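PDB 2OWA: arfgap-like finger domain containing protein from Cryptosporidium parvum Iowa II, which probably activates the GTPase activity of ADP-ribosylation factors through this zinc-binding ArfGAP domain, one part of a longer protein. Local coordinates for residues Arg37-Cys42 with Val56-Asn61; Asn46-Ser51 with Ser78-Lys83; Ser64-Met69 with Lys117-Ser122; Gly98-Tyr103 with Arg126-Ile131. All blocks are in the same frame, centred on the assembly; numbering follows the deposited sequence.

Contact 1: Arg37-Cys42 with Val56-Asn61. With ZN (zinc ion), chain C.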
loop_
_atom_site.group_PDB
_atom_site.type_symbol
_atom_site.label_atom_id
_atom_site.label_comp_id
_atom_site.label_asym_id
_atom_site.label_seq_id
_atom_site.Cartn_x
_atom_site.Cartn_y
_atom_site.Cartn_z
ATOM N N ARG A 37 -7.870 -6.306 -5.459
ATOM C CA ARG A 37 -8.983 -5.859 -6.322
ATOM C C ARG A 37 -10.159 -5.257 -5.548
ATOM O O ARG A 37 -11.169 -4.838 -6.100
ATOM C CB ARG A 37 -9.413 -7.005 -7.236
ATOM C CG ARG A 37 -8.291 -7.413 -8.186
ATOM C CD ARG A 37 -8.815 -8.211 -9.320
ATOM N NE ARG A 37 -9.395 -7.384 -10.390
ATOM C CZ ARG A 37 -9.955 -7.894 -11.484
ATOM N NH1 ARG A 37 -10.008 -9.215 -11.633
ATOM N NH2 ARG A 37 -10.471 -7.095 -12.417
ATOM N N THR A 38 -9.977 -5.163 -4.250
ATOM C CA THR A 38 -10.909 -4.470 -3.405
ATOM C C THR A 38 -10.096 -3.551 -2.452
ATOM O O THR A 38 -9.018 -3.915 -2.032
ATOM C CB THR A 38 -11.742 -5.515 -2.670
ATOM O OG1 THR A 38 -12.641 -4.870 -1.775
ATOM C CG2 THR A 38 -10.866 -6.454 -1.882
ATOM N N CYS A 39 -10.597 -2.357 -2.152
ATOM C CA CYS A 39 -9.856 -1.403 -1.293
ATOM C C CYS A 39 -9.581 -2.024 0.078
ATOM O O CYS A 39 -10.457 -2.669 0.655
ATOM C CB CYS A 39 -10.657 -0.127 -1.130
ATOM S SG CYS A 39 -10.157 0.988 0.170
ATOM N N PHE A 40 -8.380 -1.812 0.601
ATOM C CA PHE A 40 -8.007 -2.375 1.906
ATOM C C PHE A 40 -8.928 -1.878 3.038
ATOM O O PHE A 40 -9.193 -2.621 3.991
ATOM C CB PHE A 40 -6.533 -2.059 2.249
ATOM C CG PHE A 40 -6.023 -2.799 3.462
ATOM C CD1 PHE A 40 -5.727 -4.162 3.388
ATOM C CD2 PHE A 40 -5.824 -2.138 4.661
ATOM C CE1 PHE A 40 -5.261 -4.873 4.519
ATOM C CE2 PHE A 40 -5.342 -2.855 5.807
ATOM C CZ PHE A 40 -5.074 -4.225 5.700
ATOM N N ASP A 41 -9.386 -0.630 2.953
ATOM C CA ASP A 41 -10.217 -0.052 4.030
ATOM C C ASP A 41 -11.722 -0.306 3.889
ATOM O O ASP A 41 -12.390 -0.632 4.887
ATOM C CB ASP A 41 -9.999 1.462 4.142
ATOM C CG ASP A 41 -8.590 1.828 4.571
ATOM O OD1 ASP A 41 -7.730 0.913 4.644
ATOM O OD2 ASP A 41 -8.361 3.041 4.829
ATOM N N CYS A 42 -12.268 -0.160 2.676
ATOM C CA CYS A 42 -13.717 -0.195 2.521
ATOM C C CYS A 42 -14.259 -1.196 1.505
ATOM O O CYS A 42 -15.467 -1.251 1.281
ATOM C CB CYS A 42 -14.228 1.192 2.170
ATOM S SG CYS A 42 -14.064 1.586 0.432
ATOM N N VAL A 56 -0.519 -1.349 0.861
ATOM C CA VAL A 56 -1.900 -1.712 0.571
ATOM C C VAL A 56 -2.456 -0.813 -0.550
ATOM O O VAL A 56 -2.050 0.337 -0.683
ATOM C CB VAL A 56 -2.807 -1.665 1.818
ATOM C CG1 VAL A 56 -2.378 -2.789 2.859
ATOM C CG2 VAL A 56 -2.752 -0.286 2.453
ATOM N N PHE A 57 -3.383 -1.359 -1.330
ATOM C CA PHE A 57 -4.169 -0.577 -2.309
ATOM C C PHE A 57 -5.512 -0.138 -1.735
ATOM O O PHE A 57 -6.208 -0.941 -1.101
ATOM C CB PHE A 57 -4.432 -1.375 -3.578
ATOM C CG PHE A 57 -3.207 -1.673 -4.341
ATOM C CD1 PHE A 57 -2.756 -0.795 -5.309
ATOM C CD2 PHE A 57 -2.477 -2.846 -4.075
ATOM C CE1 PHE A 57 -1.566 -1.077 -6.031
ATOM C CE2 PHE A 57 -1.318 -3.136 -4.773
ATOM C CZ PHE A 57 -0.868 -2.265 -5.770
ATOM N N ILE A 58 -5.868 1.117 -1.996
ATOM C CA ILE A 58 -7.046 1.776 -1.388
ATOM C C ILE A 58 -7.742 2.633 -2.459
ATOM O O ILE A 58 -7.102 3.003 -3.416
ATOM C CB ILE A 58 -6.635 2.665 -0.178
ATOM C CG1 ILE A 58 -5.534 3.695 -0.556
ATOM C CG2 ILE A 58 -6.261 1.761 1.059
ATOM C CD1 ILE A 58 -5.149 4.631 0.595
ATOM N N CYS A 59 -9.023 2.972 -2.277
ATOM C CA CYS A 59 -9.761 3.707 -3.281
ATOM C C CYS A 59 -9.522 5.215 -3.161
ATOM O O CYS A 59 -8.915 5.698 -2.199
ATOM C CB CYS A 59 -11.274 3.385 -3.212
ATOM S SG CYS A 59 -12.128 3.901 -1.663
ATOM N N LEU A 60 -10.039 5.949 -4.139
ATOM C CA LEU A 60 -9.910 7.397 -4.207
ATOM C C LEU A 60 -10.518 8.077 -2.979
ATOM O O LEU A 60 -10.009 9.106 -2.521
ATOM C CB LEU A 60 -10.482 7.926 -5.548
ATOM C CG LEU A 60 -11.914 7.601 -6.025
ATOM C CD1 LEU A 60 -12.934 8.343 -5.185
ATOM C CD2 LEU A 60 -12.148 7.938 -7.523
ATOM N N ASN A 61 -11.582 7.485 -2.431
ATOM C CA ASN A 61 -12.225 7.957 -1.211
ATOM C C ASN A 61 -11.293 7.747 -0.002
ATOM O O ASN A 61 -10.949 8.701 0.691
ATOM C CB ASN A 61 -13.563 7.217 -1.007
ATOM C CG ASN A 61 -14.504 7.937 -0.049
ATOM O OD1 ASN A 61 -14.300 7.958 1.184
ATOM N ND2 ASN A 61 -15.575 8.530 -0.618
HETATM ZN ZN ZN C . -11.921 2.630 0.295
#
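C39, C42 and C59 meet at one zinc ion, and C62 completes the four-sulfur site. The SG atoms of C39 and C42 each stand 2.4 Å from the zinc. From segment 56-61, SG of C59 binds the zinc at 2.3 Å. SG of C39 is gripped further by backbone amides. N of C42 donates to it along a fairly straight line (163°), and N of D41 and, from across the contact, N of C59 add weak bonds. These N-H groups would be expected to stabilise the negative charge on a metal-bound thiolate. C39 can face the amides because its SG is turned anti to its own backbone N (chi1 165°).

Outside the metal shell, the backbone of 37-42 is tied to strand 56-58. N of F40 donates to O of F57 at 2.9 Å. The F40 ring then receives CG1 of V56 over the centre of one face, 3.7 Å from the ring centroid, as a CH-pi contact. CG2 of I58 packs against CB of F40 and lies 4.0 Å from OD1 of D41. The D41 carboxylate has its polar partners elsewhere: K117, Y119 and H66. The paired CxxC motifs form a Cys4 zinc finger, with its second pair at the start of helix 60-67, as in the ArfGAP family.

Contact 2: Asn46-Ser51 with Ser78-Lys83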
loop_
_atom_site.group_PDB
_atom_site.type_symbol
_atom_site.label_atom_id
_atom_site.label_comp_id
_atom_site.label_asym_id
_atom_site.label_seq_id
_atom_site.Cartn_x
_atom_site.Cartn_y
_atom_site.Cartn_z
ATOM N N ASN A 46 -11.626 -2.419 -7.440
ATOM C CA ASN A 46 -10.567 -1.870 -8.305
ATOM C C ASN A 46 -9.873 -0.642 -7.729
ATOM O O ASN A 46 -9.837 0.397 -8.383
ATOM C CB ASN A 46 -11.116 -1.565 -9.722
ATOM C CG ASN A 46 -10.020 -1.207 -10.716
ATOM O OD1 ASN A 46 -8.863 -1.660 -10.587
ATOM N ND2 ASN A 46 -10.357 -0.364 -11.704
ATOM N N PRO A 47 -9.296 -0.751 -6.516
ATOM C CA PRO A 47 -8.652 0.458 -5.986
ATOM C C PRO A 47 -7.332 0.738 -6.738
ATOM O O PRO A 47 -6.616 -0.199 -7.132
ATOM C CB PRO A 47 -8.366 0.085 -4.527
ATOM C CG PRO A 47 -8.105 -1.412 -4.602
ATOM C CD PRO A 47 -9.165 -1.891 -5.581
ATOM N N THR A 48 -7.020 2.009 -6.953
ATOM C CA THR A 48 -5.832 2.356 -7.731
ATOM C C THR A 48 -4.901 3.266 -6.956
ATOM O O THR A 48 -3.803 3.548 -7.408
ATOM C CB THR A 48 -6.198 3.008 -9.108
ATOM O OG1 THR A 48 -6.848 4.246 -8.860
ATOM C CG2 THR A 48 -7.131 2.096 -9.898
ATOM N N TRP A 49 -5.332 3.732 -5.794
ATOM C CA TRP A 49 -4.454 4.463 -4.894
ATOM C C TRP A 49 -3.743 3.467 -3.983
ATOM O O TRP A 49 -4.044 2.272 -4.011
ATOM C CB TRP A 49 -5.226 5.529 -4.090
ATOM C CG TRP A 49 -5.622 6.648 -4.939
ATOM C CD1 TRP A 49 -6.628 6.646 -5.879
ATOM C CD2 TRP A 49 -5.002 7.947 -5.022
ATOM N NE1 TRP A 49 -6.662 7.851 -6.531
ATOM C CE2 TRP A 49 -5.704 8.679 -6.014
ATOM C CE3 TRP A 49 -3.929 8.563 -4.358
ATOM C CZ2 TRP A 49 -5.377 10.006 -6.353
ATOM C CZ3 TRP A 49 -3.596 9.906 -4.693
ATOM C CH2 TRP A 49 -4.328 10.601 -5.696
ATOM N N LEU A 50 -2.777 3.952 -3.209
ATOM C CA LEU A 50 -2.010 3.069 -2.347
ATOM C C LEU A 50 -1.425 3.786 -1.100
ATOM O O LEU A 50 -1.239 5.001 -1.094
ATOM C CB LEU A 50 -0.947 2.285 -3.178
ATOM C CG LEU A 50 0.163 3.047 -3.906
ATOM C CD1 LEU A 50 1.291 3.353 -2.902
ATOM C CD2 LEU A 50 0.704 2.205 -5.049
ATOM N N SER A 51 -1.198 3.036 -0.021
ATOM C CA SER A 51 -0.334 3.538 1.071
ATOM C C SER A 51 0.964 2.736 0.950
ATOM O O SER A 51 0.942 1.487 1.100
ATOM C CB SER A 51 -0.971 3.313 2.448
ATOM O OG SER A 51 -0.037 3.630 3.469
ATOM N N SER A 78 -0.867 7.592 -5.976
ATOM C CA SER A 78 -1.743 7.030 -6.968
ATOM C C SER A 78 -0.926 6.063 -7.832
ATOM O O SER A 78 0.076 6.474 -8.434
ATOM C CB SER A 78 -2.290 8.167 -7.831
ATOM O OG SER A 78 -2.947 7.603 -8.933
ATOM N N SER A 79 -1.328 4.789 -7.908
ATOM C CA SER A 79 -0.565 3.840 -8.735
ATOM C C SER A 79 -0.618 4.138 -10.246
ATOM O O SER A 79 0.267 3.751 -11.000
ATOM C CB SER A 79 -0.922 2.374 -8.410
ATOM O OG SER A 79 -2.177 1.993 -8.941
ATOM N N ASP A 80 -1.669 4.845 -10.628
ATOM C CA ASP A 80 -1.999 5.306 -11.963
ATOM C C ASP A 80 -1.225 6.500 -12.457
ATOM O O ASP A 80 -1.099 6.701 -13.646
ATOM C CB ASP A 80 -3.449 5.821 -11.916
ATOM C CG ASP A 80 -4.424 4.818 -12.341
ATOM O OD1 ASP A 80 -5.621 5.100 -12.178
ATOM O OD2 ASP A 80 -4.001 3.762 -12.858
ATOM N N LEU A 81 -0.790 7.349 -11.552
ATOM C CA LEU A 81 -0.463 8.709 -11.944
ATOM C C LEU A 81 0.881 9.180 -11.416
ATOM O O LEU A 81 1.593 9.919 -12.106
ATOM C CB LEU A 81 -1.579 9.625 -11.449
ATOM N N ASP A 82 1.218 8.759 -10.195
ATOM C CA ASP A 82 2.427 9.207 -9.512
ATOM C C ASP A 82 3.722 8.540 -10.014
ATOM O O ASP A 82 3.683 7.503 -10.694
ATOM C CB ASP A 82 2.266 9.017 -7.997
ATOM C CG ASP A 82 1.495 10.177 -7.340
ATOM O OD1 ASP A 82 2.065 11.300 -7.350
ATOM O OD2 ASP A 82 0.356 9.982 -6.818
ATOM N N LYS A 83 4.862 9.157 -9.683
ATOM C CA LYS A 83 6.178 8.601 -9.945
ATOM C C LYS A 83 6.590 7.685 -8.757
ATOM O O LYS A 83 6.237 7.941 -7.617
ATOM C CB LYS A 83 7.214 9.730 -10.124
ATOM C CG LYS A 83 6.911 10.807 -11.233
ATOM C CD LYS A 83 6.754 10.107 -12.539
ATOM C CE LYS A 83 7.537 10.747 -13.677
ATOM N NZ LYS A 83 7.403 9.847 -14.878
#
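W49 lies with one face of its indole over S78. CB of S78 sits almost exactly on the normal of the six-membered ring of W49, 3.6 Å from its centroid, a CH-pi contact. The two residues form an antiparallel non-hydrogen-bonded pair, with CA atoms 4.3 Å apart, and their side chains share a face of the sheet. This is the tight half of the contact.

Beside it, O of T48 takes two hydrogen bonds from one residue. N of S79 donates to this oxygen at 2.8 Å. OG of S79 donates to it at 2.7 Å from a position tilted 25° out of the carbonyl plane. The hydroxyl gets there because OG is tucked between the backbone N and the carbonyl carbon (chi1 75°). CD2 of L50 closes on CB of S79 at 3.7 Å on this buried side.

The outer side is looser. D80 is exposed, and its OD1 stays 3.6 Å from OG1 of T48. D82 instead steadies its own turn: its OD2 accepts from N of S78 at 2.8 Å through the anti lone pair, in a nearly straight bond. S79 thus satisfies O of T48 through both N and OG, and its OG is also tied to R31 of helix 20-32. The polar hold therefore lies on the buried side, and the exposed D80 adds little to it.

Contact 3: Ser64-Met69 with Lys117-Ser122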
loop_
_atom_site.group_PDB
_atom_site.type_symbol
_atom_site.label_atom_id
_atom_site.label_comp_id
_atom_site.label_asym_id
_atom_site.label_seq_id
_atom_site.Cartn_x
_atom_site.Cartn_y
_atom_site.Cartn_z
ATOM N N SER A 64 -8.034 9.982 0.236
ATOM C CA SER A 64 -8.192 11.315 0.834
ATOM C C SER A 64 -8.041 11.278 2.316
ATOM O O SER A 64 -7.285 12.069 2.852
ATOM C CB SER A 64 -9.530 11.990 0.474
ATOM O OG SER A 64 -9.587 12.252 -0.912
ATOM N N ASP A 65 -8.774 10.391 2.987
ATOM C CA ASP A 65 -8.603 10.202 4.443
ATOM C C ASP A 65 -7.166 9.955 4.851
ATOM O O ASP A 65 -6.675 10.578 5.796
ATOM C CB ASP A 65 -9.503 9.090 4.991
ATOM C CG ASP A 65 -11.001 9.352 4.728
ATOM O OD1 ASP A 65 -11.428 10.530 4.624
ATOM O OD2 ASP A 65 -11.741 8.361 4.569
ATOM N N HIS A 66 -6.496 9.029 4.165
ATOM C CA HIS A 66 -5.077 8.760 4.415
ATOM C C HIS A 66 -4.186 9.986 4.203
ATOM O O HIS A 66 -3.230 10.171 4.926
ATOM C CB HIS A 66 -4.564 7.636 3.524
ATOM C CG HIS A 66 -4.964 6.275 3.987
ATOM N ND1 HIS A 66 -4.052 5.346 4.430
ATOM C CD2 HIS A 66 -6.181 5.691 4.089
ATOM C CE1 HIS A 66 -4.680 4.236 4.770
ATOM N NE2 HIS A 66 -5.977 4.426 4.577
ATOM N N ARG A 67 -4.500 10.792 3.197
ATOM C CA ARG A 67 -3.703 11.982 2.876
ATOM C C ARG A 67 -3.757 13.051 3.987
ATOM O O ARG A 67 -2.841 13.870 4.107
ATOM C CB ARG A 67 -4.114 12.573 1.502
ATOM C CG ARG A 67 -3.574 11.794 0.278
ATOM C CD ARG A 67 -3.812 12.523 -1.075
ATOM N NE ARG A 67 -5.235 12.691 -1.404
ATOM C CZ ARG A 67 -5.980 11.853 -2.147
ATOM N NH1 ARG A 67 -5.473 10.744 -2.666
ATOM N NH2 ARG A 67 -7.262 12.117 -2.373
ATOM N N LYS A 68 -4.825 13.037 4.782
ATOM C CA LYS A 68 -4.949 13.918 5.953
ATOM C C LYS A 68 -4.180 13.453 7.186
ATOM O O LYS A 68 -4.108 14.169 8.168
ATOM C CB LYS A 68 -6.409 14.068 6.365
ATOM C CG LYS A 68 -7.362 14.565 5.304
ATOM C CD LYS A 68 -8.790 14.477 5.881
ATOM C CE LYS A 68 -9.840 14.334 4.787
ATOM N NZ LYS A 68 -9.675 15.390 3.743
ATOM N N MET A 69 -3.637 12.246 7.164
ATOM C CA MET A 69 -2.982 11.701 8.349
ATOM C C MET A 69 -1.505 12.076 8.464
ATOM O O MET A 69 -0.980 12.171 9.575
ATOM C CB MET A 69 -3.111 10.187 8.364
ATOM C CG MET A 69 -4.547 9.717 8.433
ATOM S SD MET A 69 -4.728 7.926 8.465
ATOM C CE MET A 69 -3.713 7.375 7.154
ATOM N N LYS A 117 -9.120 3.113 9.928
ATOM C CA LYS A 117 -7.665 3.321 9.779
ATOM C C LYS A 117 -6.931 3.304 11.141
ATOM O O LYS A 117 -5.792 3.774 11.254
ATOM C CB LYS A 117 -7.366 4.614 9.002
ATOM C CG LYS A 117 -8.009 4.704 7.615
ATOM C CD LYS A 117 -9.267 5.625 7.576
ATOM C CE LYS A 117 -9.869 5.711 6.171
ATOM N NZ LYS A 117 -10.414 4.381 5.663
ATOM N N GLU A 118 -7.579 2.741 12.155
ATOM C CA GLU A 118 -6.916 2.492 13.449
ATOM C C GLU A 118 -5.625 1.720 13.224
ATOM O O GLU A 118 -4.633 2.040 13.856
ATOM C CB GLU A 118 -7.816 1.795 14.449
ATOM C CG GLU A 118 -7.148 1.475 15.856
ATOM C CD GLU A 118 -8.144 0.817 16.873
ATOM O OE1 GLU A 118 -8.889 1.533 17.553
ATOM O OE2 GLU A 118 -8.166 -0.434 17.001
ATOM N N TYR A 119 -5.611 0.751 12.309
ATOM C CA TYR A 119 -4.371 0.007 12.018
ATOM C C TYR A 119 -3.196 0.920 11.652
ATOM O O TYR A 119 -2.099 0.657 12.064
ATOM C CB TYR A 119 -4.565 -1.077 10.934
ATOM C CG TYR A 119 -4.767 -0.490 9.551
ATOM C CD1 TYR A 119 -3.688 -0.243 8.713
ATOM C CD2 TYR A 119 -6.055 -0.157 9.101
ATOM C CE1 TYR A 119 -3.879 0.315 7.422
ATOM C CE2 TYR A 119 -6.271 0.398 7.806
ATOM C CZ TYR A 119 -5.158 0.653 6.981
ATOM O OH TYR A 119 -5.333 1.185 5.697
ATOM N N ALA A 120 -3.445 1.965 10.862
ATOM C CA ALA A 120 -2.415 2.848 10.359
ATOM C C ALA A 120 -1.660 3.563 11.483
ATOM O O ALA A 120 -0.456 3.786 11.348
ATOM C CB ALA A 120 -2.989 3.882 9.367
ATOM N N SER A 121 -2.365 3.949 12.548
ATOM C CA SER A 121 -1.736 4.737 13.628
ATOM C C SER A 121 -1.269 3.860 14.784
ATOM O O SER A 121 -0.627 4.359 15.744
ATOM C CB SER A 121 -2.672 5.843 14.130
ATOM O OG SER A 121 -3.895 5.333 14.711
ATOM N N SER A 122 -1.610 2.574 14.696
ATOM C CA SER A 122 -1.333 1.613 15.761
ATOM C C SER A 122 0.152 1.217 15.826
ATOM O O SER A 122 0.836 1.239 14.817
ATOM C CB SER A 122 -2.199 0.363 15.603
ATOM O OG SER A 122 -1.733 -0.470 14.544
#
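H66 and K117 come nearest along the backbone, yet their CA atoms are 8.1 Å apart, so the end of helix 60-67 meets the short, weakly bonded helix 118-121 through side chains alone. K117 has the largest share of the contact. Its CG packs 3.7 Å from NE2 of H66. Further out, CE of K117 lies 3.6 Å from CB of D65, where the two side chains cross at about a right angle. A bend at chi2 (103°) lets the lysine pass H66 and then reach D65. NZ of K117 remains 4.3 Å from OD2 of D65, beyond salt-bridge range. Its salt bridge is to D41, and it also donates to O of K115.

Y119 comes at the edge of the H66 imidazole, near the plane of that ring; OH of Y119 is 3.3 Å from CE1 of H66. The hydroxyl is hydrogen-bonded to D41. The imidazole is fixed from both nitrogens, by S74 at ND1 and by D41 at NE2. On the outer flank the contact is apolar: CE of M69 touches CB of A120 at 4.2 Å, and SD of M69 lies 4.3 Å from CB of K117.

H66, K117 and Y119 thus converge on one carboxylate, that of D41, next to the zinc site. The ammonium and imidazole around it would be expected to stabilise its negative charge. D65 adds a second, more distant acidic neighbour for the lysine.

Contact 4: Gly98-Tyr103 with Arg126-Ile131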
loop_
_atom_site.group_PDB
_atom_site.type_symbol
_atom_site.label_atom_id
_atom_site.label_comp_id
_atom_site.label_asym_id
_atom_site.label_seq_id
_atom_site.Cartn_x
_atom_site.Cartn_y
_atom_site.Cartn_z
ATOM N N GLY A 98 -3.652 -8.870 0.603
ATOM C CA GLY A 98 -3.682 -10.159 1.291
ATOM C C GLY A 98 -2.704 -10.350 2.459
ATOM O O GLY A 98 -3.099 -10.748 3.567
ATOM N N ARG A 99 -1.419 -10.105 2.227
ATOM C CA ARG A 99 -0.450 -10.158 3.322
ATOM C C ARG A 99 -0.802 -9.239 4.529
ATOM O O ARG A 99 -0.655 -9.656 5.696
ATOM C CB ARG A 99 0.936 -9.793 2.793
ATOM C CG ARG A 99 2.031 -10.053 3.796
ATOM C CD ARG A 99 3.371 -9.858 3.191
ATOM N NE ARG A 99 4.412 -10.481 4.013
ATOM C CZ ARG A 99 5.708 -10.497 3.688
ATOM N NH1 ARG A 99 6.129 -9.953 2.548
ATOM N NH2 ARG A 99 6.581 -11.083 4.504
ATOM N N ALA A 100 -1.221 -8.002 4.230
ATOM C CA ALA A 100 -1.630 -7.021 5.249
ATOM C C ALA A 100 -2.901 -7.453 6.031
ATOM O O ALA A 100 -2.897 -7.437 7.275
ATOM C CB ALA A 100 -1.804 -5.605 4.636
ATOM N N ARG A 101 -3.947 -7.871 5.306
ATOM C CA ARG A 101 -5.164 -8.426 5.913
ATOM C C ARG A 101 -4.767 -9.595 6.815
ATOM O O ARG A 101 -5.232 -9.686 7.933
ATOM C CB ARG A 101 -6.165 -8.936 4.853
ATOM C CG ARG A 101 -7.187 -7.906 4.413
ATOM C CD ARG A 101 -7.828 -8.325 3.073
ATOM N NE ARG A 101 -8.445 -7.201 2.388
ATOM C CZ ARG A 101 -8.538 -7.113 1.066
ATOM N NH1 ARG A 101 -8.060 -8.108 0.322
ATOM N NH2 ARG A 101 -9.109 -6.042 0.489
ATOM N N ASN A 102 -3.863 -10.440 6.342
ATOM C CA ASN A 102 -3.481 -11.604 7.116
ATOM C C ASN A 102 -2.811 -11.178 8.413
ATOM O O ASN A 102 -3.164 -11.670 9.475
ATOM C CB ASN A 102 -2.576 -12.579 6.317
ATOM C CG ASN A 102 -1.964 -13.683 7.215
ATOM O OD1 ASN A 102 -2.680 -14.395 7.904
ATOM N ND2 ASN A 102 -0.644 -13.804 7.210
ATOM N N TYR A 103 -1.839 -10.261 8.313
ATOM C CA TYR A 103 -1.149 -9.779 9.482
ATOM C C TYR A 103 -2.105 -9.107 10.492
ATOM O O TYR A 103 -2.104 -9.464 11.677
ATOM C CB TYR A 103 -0.018 -8.828 9.093
ATOM C CG TYR A 103 0.662 -8.190 10.286
ATOM C CD1 TYR A 103 1.672 -8.855 10.964
ATOM C CD2 TYR A 103 0.262 -6.926 10.755
ATOM C CE1 TYR A 103 2.294 -8.286 12.044
ATOM C CE2 TYR A 103 0.887 -6.350 11.844
ATOM C CZ TYR A 103 1.890 -7.042 12.480
ATOM O OH TYR A 103 2.509 -6.497 13.548
ATOM N N ARG A 126 2.980 0.126 12.861
ATOM C CA ARG A 126 4.421 0.439 12.835
ATOM C C ARG A 126 5.244 -0.840 12.670
ATOM O O ARG A 126 6.102 -0.887 11.818
ATOM C CB ARG A 126 4.831 1.196 14.088
ATOM C CG ARG A 126 6.310 1.569 14.145
ATOM N N GLN A 127 4.923 -1.864 13.460
ATOM C CA GLN A 127 5.532 -3.169 13.413
ATOM C C GLN A 127 5.435 -3.874 12.044
ATOM O O GLN A 127 6.421 -4.455 11.551
ATOM C CB GLN A 127 4.894 -4.040 14.470
ATOM C CG GLN A 127 5.867 -4.463 15.546
ATOM C CD GLN A 127 5.215 -4.588 16.895
ATOM O OE1 GLN A 127 4.140 -5.172 17.027
ATOM N NE2 GLN A 127 5.858 -4.037 17.913
ATOM N N TYR A 128 4.261 -3.804 11.427
ATOM C CA TYR A 128 4.092 -4.354 10.057
ATOM C C TYR A 128 4.911 -3.576 9.015
ATOM O O TYR A 128 5.492 -4.182 8.119
ATOM C CB TYR A 128 2.611 -4.444 9.677
ATOM C CG TYR A 128 2.365 -5.075 8.338
ATOM C CD1 TYR A 128 2.532 -6.465 8.153
ATOM C CD2 TYR A 128 2.028 -4.287 7.247
ATOM C CE1 TYR A 128 2.324 -7.044 6.907
ATOM C CE2 TYR A 128 1.824 -4.855 5.991
ATOM C CZ TYR A 128 1.965 -6.219 5.836
ATOM O OH TYR A 128 1.772 -6.758 4.607
ATOM N N LYS A 129 4.933 -2.247 9.122
ATOM C CA LYS A 129 5.735 -1.378 8.255
ATOM C C LYS A 129 7.238 -1.795 8.309
ATOM O O LYS A 129 7.904 -1.876 7.276
ATOM C CB LYS A 129 5.552 0.079 8.703
ATOM C CG LYS A 129 5.790 1.192 7.678
ATOM C CD LYS A 129 7.030 2.045 7.985
ATOM C CE LYS A 129 6.985 3.417 7.248
ATOM N NZ LYS A 129 6.205 4.538 7.962
ATOM N N GLN A 130 7.725 -2.094 9.518
ATOM C CA GLN A 130 9.078 -2.609 9.744
ATOM C C GLN A 130 9.330 -4.002 9.213
ATOM O O GLN A 130 10.443 -4.282 8.834
ATOM C CB GLN A 130 9.445 -2.579 11.239
ATOM C CG GLN A 130 9.823 -1.193 11.725
ATOM C CD GLN A 130 10.353 -1.189 13.167
ATOM O OE1 GLN A 130 10.159 -0.231 13.894
ATOM N NE2 GLN A 130 11.008 -2.278 13.576
ATOM N N ILE A 131 8.328 -4.879 9.227
ATOM C CA ILE A 131 8.431 -6.221 8.608
ATOM C C ILE A 131 8.688 -6.068 7.108
ATOM O O ILE A 131 9.533 -6.764 6.513
ATOM C CB ILE A 131 7.145 -7.097 8.852
ATOM C CG1 ILE A 131 6.987 -7.446 10.349
ATOM C CG2 ILE A 131 7.149 -8.378 7.998
ATOM C CD1 ILE A 131 5.581 -7.932 10.717
HETATM O O HOH W 1 1.405 -5.900 16.541
#
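Y103 and Q127 share a water. It donates to OE1 of Q127 at 2.9 Å and lies 3.2 Å from OH of Y103. The same hydroxyl touches CB of Q127, and it has a weak bond to C124.

Most of the contact is made by two tyrosine side chains that lie alongside each other and run opposite ways. CD1 of Y128 sits over one face of the Y103 ring, toward its rim, 3.3 Å from CG of Y103. The ring planes are inclined at 33°, and the centroids lie 4.8 Å apart. Both rings leave their helices with CG anti to the backbone N (chi1 175° for Y103), which carries each across to the opposite helix. The far end of Y128 lies over the other backbone: OH of Y128 is 3.4 Å from CG of R99, and CE2 packs on CB of A100. The R99 guanidinium is held elsewhere, by I94 and E135. CD1 of I131 fills in beside the Y103 ring, 3.6 Å from CE1 of Y103.

The segment axes pass 11.5 Å apart at 138°, a wide separation bridged by large side chains. This is an aromatic interface between two helices, 97-107 and 123-135, in the helical part of the ArfGAP domain.

How the contacts relate
Contacts 1 and 2 share the small antiparallel sheet, where strands 56-58 and 49-51 are neighbours: O of V56 lies 2.9 Å from N of S51. Contact 3 joins contact 1 through D41, whose OD2 is 2.6 Å from NZ of K117 and whose OD1 is 2.6 Å from OH of Y119. The K117 side chain comes to about 6 Å from the zinc, and that of W49 in contact 2 to about 9 Å. Contact 4 is more remote, with the A100 side chain about 14 Å from the zinc. It still reaches contact 1, as CB of A100 packs 3.4 Å from CG1 of V56. Contacts 2 and 4 do not touch; their centres are about 19 Å apart, on opposite sides of the chain's centre.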